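Local coordinates for protein endoglucanase A (PDB 3IK2) that probably hydrolyses internal beta-1,4-glucosidic bonds of cellulose and related glucans, as a family 44 glycoside hydrolase built on a TIM-like barrel, at residues D203-L208 with F222-F227; G246-F251 with Y255-K260. All blocks are in the same frame, centred on the assembly; numbering follows the deposited sequence.

How the contacts relate
Contact 1 (203-208 with 222-227) comes first along the chain and closes before contact 2 (246-251 with 255-260) opens. Their centres lie about 14 Å apart on the same side of the chain's centre, both in the barrel part of the enzyme. Contact 1 sets helix 198-215 against strand 220-226, whereas contact 2 joins the loop before helix 251-266 to that helix. Tyr255 links them: its OH probably hydrogen-bonds Asp205 OD2 at 2.6 Å, and its CZ packs 3.5 Å from Pro224 CG. Helices 198-215 and 251-266, with strand 220-226, thus meet at one buried junction, an example of packing that joins neighbouring beta-alpha units of the barrel wall.

Contact 1: D203-L208 with F222-F227; sequences DKDTQL and FGPALF
Asp205 lays one carboxylate oxygen against the CA and CB of Pro224, with OD2 3.3 Å from Pro224 CA and 3.4 Å from Pro224 CB. The two side chains meet obliquely, so that the acid presses on the start of the proline ring rather than running alongside it; Pro224 CG is already 4.2 Å from Asp205 OD2. Just before the proline, the CA of Gly223 lies beside the same carboxylate, 4.1 Å from Asp205 OD2. The peptide between Gly223 and Pro224 is cis. In a TIM-like barrel, parallel strands are joined mainly by outer helices; here helix 198-215 makes the beta-alpha-beta crossover from strand 174-177 to strand 220-226. The contact is therefore between a crossover helix and the strand it leads into, and all three touching residues are buried. Asp205 holds its CG beside the backbone N and anti to the carbonyl carbon (chi1 -82°), which directs the acid from the helix toward the strand. Its polar partner comes from helix 251-266: the hydroxyl of Tyr255 is hydrogen-bonded to OD2. A buried carboxylate oxygen is thereby given a polar neighbour while its remaining surroundings include the carbon atoms of the strand. Pro224 also packs on Phe251 and Tyr255 of helix 251-266, and so touches the acid of one helix and two aromatic side chains of another.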
loop_
_atom_site.group_PDB
_atom_site.type_symbol
_atom_site.label_atom_id
_atom_site.label_comp_id
_atom_site.label_asym_id
_atom_site.label_seq_id
_atom_site.Cartn_x
_atom_site.Cartn_y
_atom_site.Cartn_z
ATOM N N ASP A 203 -16.903 15.062 -4.607
ATOM C CA ASP A 203 -17.785 15.633 -3.583
ATOM C C ASP A 203 -17.782 14.803 -2.299
ATOM O O ASP A 203 -17.627 15.345 -1.204
ATOM C CB ASP A 203 -19.210 15.766 -4.144
ATOM C CG ASP A 203 -20.232 16.094 -3.077
ATOM O OD1 ASP A 203 -21.184 15.307 -2.902
ATOM O OD2 ASP A 203 -20.090 17.137 -2.402
ATOM N N LYS A 204 -17.928 13.493 -2.447
ATOM C CA LYS A 204 -17.917 12.587 -1.296
ATOM C C LYS A 204 -16.561 12.535 -0.614
ATOM O O LYS A 204 -16.476 12.605 0.606
ATOM C CB LYS A 204 -18.354 11.191 -1.721
ATOM C CG LYS A 204 -19.869 11.009 -1.677
ATOM C CD LYS A 204 -20.257 9.706 -2.333
ATOM C CE LYS A 204 -21.734 9.386 -2.066
ATOM N NZ LYS A 204 -22.077 8.057 -2.630
ATOM N N ASP A 205 -15.491 12.447 -1.401
ATOM C CA ASP A 205 -14.151 12.545 -0.843
ATOM C C ASP A 205 -13.954 13.853 -0.114
ATOM O O ASP A 205 -13.304 13.892 0.930
ATOM C CB ASP A 205 -13.076 12.379 -1.923
ATOM C CG ASP A 205 -12.816 10.943 -2.242
ATOM O OD1 ASP A 205 -13.678 10.103 -1.892
ATOM O OD2 ASP A 205 -11.770 10.649 -2.850
ATOM N N THR A 206 -14.505 14.932 -0.654
ATOM C CA THR A 206 -14.265 16.242 -0.073
ATOM C C THR A 206 -14.985 16.382 1.276
ATOM O O THR A 206 -14.396 16.804 2.248
ATOM C CB THR A 206 -14.656 17.395 -1.068
ATOM O OG1 THR A 206 -13.766 17.374 -2.199
ATOM C CG2 THR A 206 -14.542 18.729 -0.387
ATOM N N GLN A 207 -16.260 16.014 1.306
ATOM C CA GLN A 207 -17.080 16.092 2.493
ATOM C C GLN A 207 -16.617 15.113 3.570
ATOM O O GLN A 207 -16.580 15.460 4.728
ATOM C CB GLN A 207 -18.537 15.822 2.134
ATOM C CG GLN A 207 -19.145 16.847 1.179
ATOM C CD GLN A 207 -20.638 16.602 0.961
ATOM O OE1 GLN A 207 -21.232 15.662 1.534
ATOM N NE2 GLN A 207 -21.259 17.445 0.132
ATOM N N LEU A 208 -16.248 13.897 3.171
ATOM C CA LEU A 208 -15.708 12.928 4.130
ATOM C C LEU A 208 -14.343 13.374 4.662
ATOM O O LEU A 208 -14.072 13.266 5.853
ATOM C CB LEU A 208 -15.650 11.525 3.525
ATOM C CG LEU A 208 -15.379 10.332 4.457
ATOM C CD1 LEU A 208 -16.256 10.390 5.751
ATOM C CD2 LEU A 208 -15.535 8.945 3.722
ATOM N N PHE A 222 -6.727 9.715 2.879
ATOM C CA PHE A 222 -6.228 8.893 1.785
ATOM C C PHE A 222 -7.399 8.772 0.840
ATOM O O PHE A 222 -8.478 8.283 1.254
ATOM C CB PHE A 222 -5.817 7.474 2.273
ATOM C CG PHE A 222 -4.513 7.439 3.070
ATOM C CD1 PHE A 222 -4.405 8.107 4.295
ATOM C CD2 PHE A 222 -3.405 6.743 2.584
ATOM C CE1 PHE A 222 -3.217 8.097 5.017
ATOM C CE2 PHE A 222 -2.208 6.687 3.306
ATOM C CZ PHE A 222 -2.095 7.388 4.529
ATOM N N GLY A 223 -7.178 9.200 -0.416
ATOM C CA GLY A 223 -8.182 9.131 -1.474
ATOM C C GLY A 223 -7.574 9.201 -2.867
ATOM O O GLY A 223 -6.429 9.602 -3.022
ATOM N N PRO A 224 -8.335 8.783 -3.900
ATOM C CA PRO A 224 -9.670 8.204 -3.749
ATOM C C PRO A 224 -9.688 6.700 -3.491
ATOM O O PRO A 224 -10.768 6.142 -3.383
ATOM C CB PRO A 224 -10.348 8.527 -5.110
ATOM C CG PRO A 224 -9.315 9.234 -5.927
ATOM C CD PRO A 224 -7.982 8.901 -5.319
ATOM N N ALA A 225 -8.519 6.067 -3.355
ATOM C CA ALA A 225 -8.373 4.587 -3.295
ATOM C C ALA A 225 -8.853 3.924 -4.576
ATOM O O ALA A 225 -9.706 3.033 -4.563
ATOM C CB ALA A 225 -9.062 3.966 -2.051
ATOM N N LEU A 226 -8.258 4.357 -5.682
ATOM C CA LEU A 226 -8.585 3.881 -7.014
ATOM C C LEU A 226 -8.065 2.462 -7.249
ATOM O O LEU A 226 -6.922 2.143 -6.897
ATOM C CB LEU A 226 -7.968 4.830 -8.035
ATOM C CG LEU A 226 -8.343 6.294 -7.870
ATOM C CD1 LEU A 226 -7.404 7.190 -8.737
ATOM C CD2 LEU A 226 -9.789 6.513 -8.186
ATOM N N PHE A 227 -8.897 1.630 -7.857
ATOM C CA PHE A 227 -8.628 0.194 -8.003
ATOM C C PHE A 227 -7.444 -0.174 -8.912
ATOM O O PHE A 227 -6.878 -1.269 -8.797
ATOM C CB PHE A 227 -9.917 -0.530 -8.436
ATOM C CG PHE A 227 -10.157 -0.584 -9.945
ATOM C CD1 PHE A 227 -9.600 -1.604 -10.725
ATOM C CD2 PHE A 227 -10.989 0.336 -10.569
ATOM C CE1 PHE A 227 -9.834 -1.662 -12.096
ATOM C CE2 PHE A 227 -11.259 0.259 -11.959
ATOM C CZ PHE A 227 -10.670 -0.722 -12.711
#

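Contact 2: G246-F251 with Y255-K260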
loop_
_atom_site.group_PDB
_atom_site.type_symbol
_atom_site.label_atom_id
_atom_site.label_comp_id
_atom_site.label_asym_id
_atom_site.label_seq_id
_atom_site.Cartn_x
_atom_site.Cartn_y
_atom_site.Cartn_z
ATOM N N GLY A 246 -11.897 18.302 -20.016
ATOM C CA GLY A 246 -11.176 19.480 -20.512
ATOM C C GLY A 246 -9.799 19.091 -21.022
ATOM O O GLY A 246 -9.654 18.115 -21.769
ATOM N N ASN A 247 -8.783 19.809 -20.556
ATOM C CA ASN A 247 -7.394 19.538 -20.892
ATOM C C ASN A 247 -6.672 18.425 -20.093
ATOM O O ASN A 247 -5.527 18.105 -20.404
ATOM C CB ASN A 247 -6.590 20.832 -20.769
ATOM C CG ASN A 247 -7.053 21.898 -21.726
ATOM O OD1 ASN A 247 -7.170 23.070 -21.353
ATOM N ND2 ASN A 247 -7.322 21.509 -22.969
ATOM N N TYR A 248 -7.312 17.884 -19.054
ATOM C CA TYR A 248 -6.696 16.863 -18.197
ATOM C C TYR A 248 -6.314 15.613 -18.963
ATOM O O TYR A 248 -7.153 15.052 -19.668
ATOM C CB TYR A 248 -7.663 16.446 -17.082
ATOM C CG TYR A 248 -7.985 17.536 -16.114
ATOM C CD1 TYR A 248 -6.973 18.229 -15.431
ATOM C CD2 TYR A 248 -9.308 17.874 -15.853
ATOM C CE1 TYR A 248 -7.298 19.256 -14.507
ATOM C CE2 TYR A 248 -9.619 18.880 -14.943
ATOM C CZ TYR A 248 -8.617 19.555 -14.288
ATOM O OH TYR A 248 -8.991 20.519 -13.390
ATOM N N GLN A 249 -5.046 15.206 -18.847
ATOM C CA GLN A 249 -4.586 13.927 -19.376
ATOM C C GLN A 249 -5.385 12.758 -18.816
ATOM O O GLN A 249 -5.728 11.839 -19.560
ATOM C CB GLN A 249 -3.098 13.694 -19.105
ATOM C CG GLN A 249 -2.612 12.321 -19.531
ATOM C CD GLN A 249 -2.644 12.132 -21.049
ATOM O OE1 GLN A 249 -1.748 12.589 -21.736
ATOM N NE2 GLN A 249 -3.652 11.437 -21.563
ATOM N N TRP A 250 -5.678 12.789 -17.516
ATOM C CA TRP A 250 -6.373 11.663 -16.885
ATOM C C TRP A 250 -7.111 12.083 -15.632
ATOM O O TRP A 250 -7.042 13.250 -15.231
ATOM C CB TRP A 250 -5.430 10.457 -16.630
ATOM C CG TRP A 250 -4.220 10.677 -15.721
ATOM C CD1 TRP A 250 -3.699 11.876 -15.306
ATOM C CD2 TRP A 250 -3.345 9.663 -15.195
ATOM N NE1 TRP A 250 -2.591 11.664 -14.511
ATOM C CE2 TRP A 250 -2.340 10.322 -14.440
ATOM C CE3 TRP A 250 -3.313 8.256 -15.281
ATOM C CZ2 TRP A 250 -1.298 9.623 -13.783
ATOM C CZ3 TRP A 250 -2.273 7.562 -14.609
ATOM C CH2 TRP A 250 -1.293 8.253 -13.871
ATOM N N PHE A 251 -7.859 11.144 -15.046
ATOM C CA PHE A 251 -8.709 11.456 -13.899
ATOM C C PHE A 251 -7.878 11.889 -12.696
ATOM O O PHE A 251 -8.329 12.691 -11.922
ATOM C CB PHE A 251 -9.676 10.284 -13.562
ATOM C CG PHE A 251 -10.360 10.423 -12.212
ATOM C CD1 PHE A 251 -11.548 11.141 -12.087
ATOM C CD2 PHE A 251 -9.788 9.863 -11.057
ATOM C CE1 PHE A 251 -12.176 11.279 -10.816
ATOM C CE2 PHE A 251 -10.411 10.020 -9.792
ATOM C CZ PHE A 251 -11.589 10.717 -9.677
ATOM N N TYR A 255 -8.716 14.961 -10.323
ATOM C CA TYR A 255 -8.934 14.715 -8.911
ATOM C C TYR A 255 -8.022 15.582 -8.044
ATOM O O TYR A 255 -8.513 16.232 -7.121
ATOM C CB TYR A 255 -8.771 13.222 -8.575
ATOM C CG TYR A 255 -9.000 12.919 -7.095
ATOM C CD1 TYR A 255 -10.286 12.867 -6.562
ATOM C CD2 TYR A 255 -7.922 12.685 -6.242
ATOM C CE1 TYR A 255 -10.501 12.589 -5.216
ATOM C CE2 TYR A 255 -8.114 12.409 -4.893
ATOM C CZ TYR A 255 -9.408 12.353 -4.388
ATOM O OH TYR A 255 -9.592 12.081 -3.056
ATOM N N LEU A 256 -6.722 15.623 -8.375
ATOM C CA LEU A 256 -5.732 16.450 -7.642
ATOM C C LEU A 256 -6.008 17.927 -7.707
ATOM O O LEU A 256 -5.991 18.629 -6.688
ATOM C CB LEU A 256 -4.297 16.167 -8.108
ATOM C CG LEU A 256 -3.639 14.814 -7.753
ATOM C CD1 LEU A 256 -2.404 14.648 -8.602
ATOM C CD2 LEU A 256 -3.281 14.687 -6.262
ATOM N N ASP A 257 -6.273 18.402 -8.917
ATOM C CA ASP A 257 -6.599 19.798 -9.135
ATOM C C ASP A 257 -7.822 20.214 -8.305
ATOM O O ASP A 257 -7.822 21.260 -7.637
ATOM C CB ASP A 257 -6.834 20.058 -10.632
ATOM C CG ASP A 257 -6.804 21.556 -10.979
ATOM O OD1 ASP A 257 -6.163 22.354 -10.257
ATOM O OD2 ASP A 257 -7.446 21.936 -11.978
ATOM N N ASN A 258 -8.859 19.381 -8.320
ATOM C CA ASN A 258 -10.092 19.755 -7.622
ATOM C C ASN A 258 -10.015 19.639 -6.095
ATOM O O ASN A 258 -10.613 20.441 -5.371
ATOM C CB ASN A 258 -11.278 19.009 -8.224
ATOM C CG ASN A 258 -11.787 19.688 -9.514
ATOM O OD1 ASN A 258 -12.521 20.678 -9.449
ATOM N ND2 ASN A 258 -11.402 19.151 -10.677
ATOM N N MET A 259 -9.229 18.679 -5.613
ATOM C CA MET A 259 -8.984 18.561 -4.185
ATOM C C MET A 259 -8.144 19.730 -3.698
ATOM O O MET A 259 -8.305 20.179 -2.592
ATOM C CB MET A 259 -8.286 17.234 -3.841
ATOM C CG MET A 259 -9.183 16.018 -4.007
ATOM S SD MET A 259 -10.685 16.029 -3.019
ATOM C CE MET A 259 -10.101 16.096 -1.307
ATOM N N LYS A 260 -7.220 20.176 -4.535
ATOM C CA LYS A 260 -6.454 21.363 -4.260
ATOM C C LYS A 260 -7.397 22.570 -4.166
ATOM O O LYS A 260 -7.394 23.279 -3.170
ATOM C CB LYS A 260 -5.423 21.546 -5.377
ATOM C CG LYS A 260 -4.168 22.290 -4.981
ATOM C CD LYS A 260 -4.285 23.744 -5.246
ATOM C CE LYS A 260 -3.069 24.488 -4.727
ATOM N NZ LYS A 260 -3.250 25.935 -5.021
HETATM O O HOH W 1 -12.050 20.735 -12.983
#
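Tyr248 meets Asp257 through a short hydrogen bond, its OH donating to OD2 at 2.5 Å. The acceptor offers its anti lone pair, on the side away from OD1, and lies near the plane of the phenol at the ring edge. The side chains cross at about a right angle, with ring and carboxylate planes 70° apart. A water makes a second link from the same hydroxyl, donating to Tyr248 OH at 3.1 Å and accepting from Asn258 ND2 at 2.9 Å. Two partners thus grip the phenol oxygen, and Asn258 ND2 is further held by the backbone O of Tyr254.

The backbone supplies another tie: Tyr255 N donates to Phe251 O at 2.8 Å. This i to i+4 bond belongs to the first turn of helix 251-266, with Trp250 at the N-cap position.

Aromatic packing accompanies that turn. Tyr255 CB sits over one face of the Phe251 ring, 4.2 Å from its centroid, in a CH-pi contact. The two rings are tilted by 29° and slid apart, with centroids 5.9 Å apart, so they barely overlap. Phe251 has CG anti to its own N (chi1 167°), which carries its ring under the beta carbon of Tyr255. On the Tyr255 ring, Met259 CG covers one face near the rim.

Phe251 and Tyr255 face inward, Phe251 touching helix 198-215 and both residues packing on Pro224 of strand 220-226, while Leu256 and Asp257 of the same helix turn to Tyr342 on helix 331-342.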